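Local coordinates for protein 2-aminomuconic 6-semialdehyde dehydrogenase (Pseudomonas sp., PDB 7BZV) that probably oxidises 2-aminomuconic 6-semialdehyde to 2-aminomuconate with NAD+ in the meta-cleavage breakdown of 2-aminophenol, binding the cofactor as a tetramer, at residues F263-F268 / I421-L426; V293-P298 / C395-F400. All coordinates share one frame; numbering follows the deposited sequence.

Interaction 1: residues F263-F268 / I421-L426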
# COMPACT_ATOMS: atom_id res chain seq x y z
N PHE B 263 -29.17 20.18 -1.96
CA PHE B 263 -30.38 19.58 -1.42
C PHE B 263 -31.00 20.44 -0.33
O PHE B 263 -30.34 21.22 0.37
CB PHE B 263 -30.08 18.16 -0.87
CG PHE B 263 -29.82 17.15 -1.97
CD1 PHE B 263 -30.86 16.44 -2.55
CD2 PHE B 263 -28.54 16.94 -2.43
CE1 PHE B 263 -30.62 15.54 -3.57
CE2 PHE B 263 -28.27 16.01 -3.45
CZ PHE B 263 -29.30 15.33 -4.02
N ALA B 264 -32.31 20.27 -0.18
CA ALA B 264 -33.06 21.06 0.78
C ALA B 264 -32.61 20.83 2.22
O ALA B 264 -32.78 21.72 3.06
CB ALA B 264 -34.55 20.74 0.63
N ASP B 265 -32.04 19.66 2.53
CA ASP B 265 -31.61 19.39 3.90
C ASP B 265 -30.19 19.90 4.17
O ASP B 265 -29.62 19.58 5.23
CB ASP B 265 -31.70 17.90 4.24
CG ASP B 265 -30.76 17.04 3.42
OD1 ASP B 265 -29.83 17.59 2.80
OD2 ASP B 265 -30.93 15.81 3.38
N CYS B 266 -29.62 20.71 3.28
CA CYS B 266 -28.26 21.18 3.52
C CYS B 266 -28.22 22.14 4.71
O CYS B 266 -29.24 22.68 5.14
CB CYS B 266 -27.67 21.85 2.28
SG CYS B 266 -28.33 23.47 1.87
N ASP B 267 -27.02 22.30 5.26
CA ASP B 267 -26.76 23.40 6.18
C ASP B 267 -26.70 24.67 5.34
O ASP B 267 -25.70 24.95 4.67
CB ASP B 267 -25.47 23.15 6.95
CG ASP B 267 -25.20 24.24 7.97
OD1 ASP B 267 -25.41 25.44 7.66
OD2 ASP B 267 -24.79 23.90 9.08
N PHE B 268 -27.78 25.45 5.36
CA PHE B 268 -27.97 26.49 4.35
C PHE B 268 -26.89 27.57 4.45
O PHE B 268 -26.34 28.02 3.44
CB PHE B 268 -29.37 27.08 4.49
CG PHE B 268 -29.80 27.93 3.34
CD1 PHE B 268 -30.42 27.38 2.24
CD2 PHE B 268 -29.60 29.30 3.38
CE1 PHE B 268 -30.84 28.20 1.19
CE2 PHE B 268 -30.00 30.11 2.35
CZ PHE B 268 -30.62 29.56 1.26
N ILE B 421 -21.47 18.93 -3.74
CA ILE B 421 -22.77 18.45 -3.27
C ILE B 421 -22.98 18.93 -1.84
O ILE B 421 -22.13 18.69 -0.98
CB ILE B 421 -22.80 16.91 -3.23
CG1 ILE B 421 -22.25 16.27 -4.52
CG2 ILE B 421 -24.18 16.38 -2.90
CD1 ILE B 421 -23.07 16.60 -5.66
N TRP B 422 -24.19 19.42 -1.54
CA TRP B 422 -24.53 19.97 -0.23
C TRP B 422 -25.77 19.24 0.29
O TRP B 422 -26.86 19.38 -0.28
CB TRP B 422 -24.76 21.49 -0.30
CG TRP B 422 -23.45 22.22 -0.62
CD1 TRP B 422 -22.89 22.40 -1.86
CD2 TRP B 422 -22.50 22.75 0.32
NE1 TRP B 422 -21.69 23.02 -1.74
CE2 TRP B 422 -21.41 23.24 -0.43
CE3 TRP B 422 -22.48 22.88 1.71
CZ2 TRP B 422 -20.33 23.86 0.16
CZ3 TRP B 422 -21.40 23.49 2.29
CH2 TRP B 422 -20.33 23.97 1.51
N THR B 423 -25.59 18.47 1.36
CA THR B 423 -26.65 17.73 2.05
C THR B 423 -26.13 17.35 3.42
O THR B 423 -24.92 17.18 3.61
CB THR B 423 -27.04 16.45 1.28
OG1 THR B 423 -28.02 15.71 2.02
CG2 THR B 423 -25.84 15.53 1.13
N THR B 424 -27.05 17.21 4.38
CA THR B 424 -26.69 16.66 5.69
C THR B 424 -27.12 15.21 5.82
O THR B 424 -26.98 14.64 6.91
CB THR B 424 -27.30 17.50 6.84
OG1 THR B 424 -28.72 17.56 6.70
CG2 THR B 424 -26.73 18.90 6.77
N ASN B 425 -27.64 14.61 4.76
CA ASN B 425 -28.10 13.22 4.79
C ASN B 425 -26.94 12.28 4.51
O ASN B 425 -26.33 12.33 3.43
CB ASN B 425 -29.20 13.00 3.77
CG ASN B 425 -29.80 11.58 3.85
OD1 ASN B 425 -29.17 10.59 3.45
ND2 ASN B 425 -31.00 11.48 4.38
N LEU B 426 -26.66 11.38 5.47
CA LEU B 426 -25.49 10.52 5.39
C LEU B 426 -25.48 9.70 4.11
O LEU B 426 -24.50 9.75 3.35
CB LEU B 426 -25.46 9.57 6.60
CG LEU B 426 -24.47 8.41 6.52
CD1 LEU B 426 -23.07 8.95 6.65
CD2 LEU B 426 -24.77 7.41 7.61
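In the seven-stranded sheet of this aldehyde dehydrogenase fold, two neighbouring parallel strands, 258-262 and 418-422, end side by side, and the type I beta turn F263-C266 at the end of one closes against W422, T423 and T424 at the end of the other. F263 N donates to W422 O at 3.0 Å, the last backbone bond before the chains leave the sheet. Beyond it D265 takes over. Its carboxylate sits between the backbone N and the carbonyl carbon (chi1 65°), which turns it onto the threonines. T423 OG1 donates to D265 OD1 at 2.7 Å, on the syn lone pair, while T424 N reaches the same OD1 at 3.2 Å from above the carboxylate plane, 67° out of it. The T424 hydroxyl returns to the turn backbone, OG1 to D265 O at 2.7 Å. D265 OD2 pairs with R428 in a salt bridge, so the one side chain grips both the loop and the helix 426-435 that follows. Shortened to an alanine here, the turn would probably leave T423 OG1 and T424 N without their acceptor and R428 without this carboxylate. T423 OG1 also accepts from N425 N at 3.0 Å, an ST turn. N425 OD1 accepts from R428 N, capping helix 426-435; D267 OD1 likewise caps helix 268-280 at K270 N. T424 is also hydrogen-bonded through its backbone to a second subunit. Apolar contacts finish the strand side: C266 CB rests on W422 CB at 3.9 Å, and the edge of the F263 ring takes I421 CG2 at CE2, 4.1 Å away.

Interaction 2: residues V293-P298 / C395-F400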
# COMPACT_ATOMS: atom_id res chain seq x y z
N VAL B 293 -25.77 25.01 -11.50
CA VAL B 293 -26.20 24.85 -10.12
C VAL B 293 -27.61 24.28 -10.09
O VAL B 293 -28.55 24.94 -10.55
CB VAL B 293 -26.15 26.17 -9.35
CG1 VAL B 293 -26.63 25.94 -7.95
CG2 VAL B 293 -24.75 26.73 -9.32
N TYR B 294 -27.77 23.10 -9.48
CA TYR B 294 -29.05 22.42 -9.32
C TYR B 294 -29.49 22.55 -7.86
O TYR B 294 -28.75 22.13 -6.96
CB TYR B 294 -28.92 20.93 -9.75
CG TYR B 294 -28.38 20.80 -11.16
CD1 TYR B 294 -29.23 20.83 -12.26
CD2 TYR B 294 -27.02 20.65 -11.40
CE1 TYR B 294 -28.74 20.75 -13.57
CE2 TYR B 294 -26.53 20.54 -12.67
CZ TYR B 294 -27.39 20.61 -13.76
OH TYR B 294 -26.86 20.52 -15.03
N VAL B 295 -30.66 23.16 -7.63
CA VAL B 295 -31.16 23.38 -6.28
C VAL B 295 -32.48 22.65 -6.12
O VAL B 295 -33.39 22.84 -6.94
CB VAL B 295 -31.33 24.88 -5.97
CG1 VAL B 295 -31.74 25.11 -4.52
CG2 VAL B 295 -30.04 25.62 -6.36
N GLU B 296 -32.59 21.83 -5.08
CA GLU B 296 -33.83 21.10 -4.85
C GLU B 296 -35.00 22.08 -4.70
O GLU B 296 -34.92 23.10 -4.00
CB GLU B 296 -33.69 20.20 -3.65
CG GLU B 296 -34.73 19.10 -3.64
CD GLU B 296 -34.68 18.24 -2.39
OE1 GLU B 296 -33.74 18.34 -1.57
OE2 GLU B 296 -35.63 17.44 -2.24
N ARG B 297 -36.09 21.76 -5.40
CA ARG B 297 -37.20 22.71 -5.59
C ARG B 297 -37.63 23.42 -4.31
O ARG B 297 -37.85 24.64 -4.36
CB ARG B 297 -38.39 21.97 -6.22
CG ARG B 297 -39.60 22.83 -6.68
CD ARG B 297 -40.37 22.16 -7.88
NE ARG B 297 -40.21 23.08 -8.99
CZ ARG B 297 -39.71 22.78 -10.17
NH1 ARG B 297 -39.39 21.53 -10.48
NH2 ARG B 297 -39.57 23.74 -11.06
N PRO B 298 -37.82 22.74 -3.18
CA PRO B 298 -38.35 23.44 -1.99
C PRO B 298 -37.46 24.55 -1.45
O PRO B 298 -37.97 25.40 -0.71
CB PRO B 298 -38.51 22.32 -0.95
CG PRO B 298 -38.70 21.06 -1.79
CD PRO B 298 -37.79 21.27 -3.00
N CYS B 395 -23.04 31.48 -13.14
CA CYS B 395 -23.63 30.16 -13.21
C CYS B 395 -25.04 30.30 -13.74
O CYS B 395 -25.61 31.40 -13.74
CB CYS B 395 -23.66 29.45 -11.85
SG CYS B 395 -24.80 30.24 -10.65
N HIS B 396 -25.60 29.17 -14.17
CA HIS B 396 -27.03 29.01 -14.40
C HIS B 396 -27.62 28.18 -13.27
O HIS B 396 -27.12 27.09 -12.96
CB HIS B 396 -27.31 28.34 -15.75
CG HIS B 396 -28.76 28.17 -16.04
ND1 HIS B 396 -29.42 26.98 -15.83
CD2 HIS B 396 -29.69 29.04 -16.50
CE1 HIS B 396 -30.70 27.13 -16.14
NE2 HIS B 396 -30.88 28.37 -16.56
N VAL B 397 -28.69 28.67 -12.64
CA VAL B 397 -29.32 27.94 -11.54
C VAL B 397 -30.69 27.43 -11.98
O VAL B 397 -31.46 28.15 -12.63
CB VAL B 397 -29.39 28.82 -10.27
CG1 VAL B 397 -30.23 30.03 -10.49
CG2 VAL B 397 -29.90 28.03 -9.10
N THR B 398 -31.00 26.18 -11.61
CA THR B 398 -32.22 25.50 -12.06
C THR B 398 -32.72 24.62 -10.92
O THR B 398 -31.91 24.10 -10.14
CB THR B 398 -31.94 24.67 -13.33
OG1 THR B 398 -33.11 24.01 -13.84
CG2 THR B 398 -30.84 23.62 -13.04
N PRO B 399 -34.02 24.46 -10.77
CA PRO B 399 -34.54 23.52 -9.76
C PRO B 399 -34.49 22.07 -10.23
O PRO B 399 -34.51 21.77 -11.42
CB PRO B 399 -36.00 23.97 -9.58
CG PRO B 399 -36.38 24.51 -10.96
CD PRO B 399 -35.10 25.13 -11.52
N PHE B 400 -34.44 21.18 -9.25
CA PHE B 400 -34.62 19.74 -9.48
C PHE B 400 -35.53 19.16 -8.41
O PHE B 400 -35.75 19.77 -7.35
CB PHE B 400 -33.28 18.97 -9.50
CG PHE B 400 -32.65 18.76 -8.16
CD1 PHE B 400 -32.92 17.64 -7.41
CD2 PHE B 400 -31.75 19.68 -7.68
CE1 PHE B 400 -32.29 17.44 -6.16
CE2 PHE B 400 -31.15 19.48 -6.48
CZ PHE B 400 -31.41 18.36 -5.72
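V293-E296 and V397-F400 pair in register as parallel strands of the aldehyde dehydrogenase catalytic-domain sheet, their short axes 4.4 Å apart and crossing at -37°. Backbone bonds alternate along them, from V293 N to H396 O at one end to R297 N on F400 O, 2.8 Å, at the other. The tight part is largely buried. On one face V293, V295 and V397 interlock, V295 CG2 meeting V397 CG2 at 3.7 Å, with helices 268-280 and 297-312 packed against them. On the other, beneath helix 403-411, T398 CG2 presses on Y294 CD1 at 3.3 Å, while T398 OG1 bonds to R409. The F400 side chain rises between its own backbone N and carbonyl carbon (chi1 75°), which lays the ring across the neighbouring strand: E296 CB makes a CH-pi contact 4.0 Å from the ring centroid, over the face, and Y294 CB touches F400 CD2 at 3.7 Å. The solvent side is looser. There R297, the exposed residue of the contact, bends its chain at chi3 and forms a salt bridge with D401; P399 CB and CG lie over one face of its guanidinium, toward the rim, with P399 CG 3.3 Å from R297 NH2.

Overall arrangement
Interactions 1 and 2 sit at the same end of one sheet, their centres 13 Å apart, with strand 258-262 linking them: it pairs with strand 290-296 of interaction 2 on one side and with strand 418-422 of interaction 1 on the other. They touch directly. E296 OE1 accepts a probable hydrogen bond from A264 N at 2.8 Å, and the F263 and F400 rings meet edge-to-face, F263 CE1 to F400 CE1 3.6 Å. In aldehyde dehydrogenases the nucleophilic cysteine lies in the loop ahead of the strand corresponding to 290-296, so interaction 1 and the E296/F400 end of interaction 2 probably lie at the strand ends remote from it. In sequence, interaction 1 brackets both segments of interaction 2.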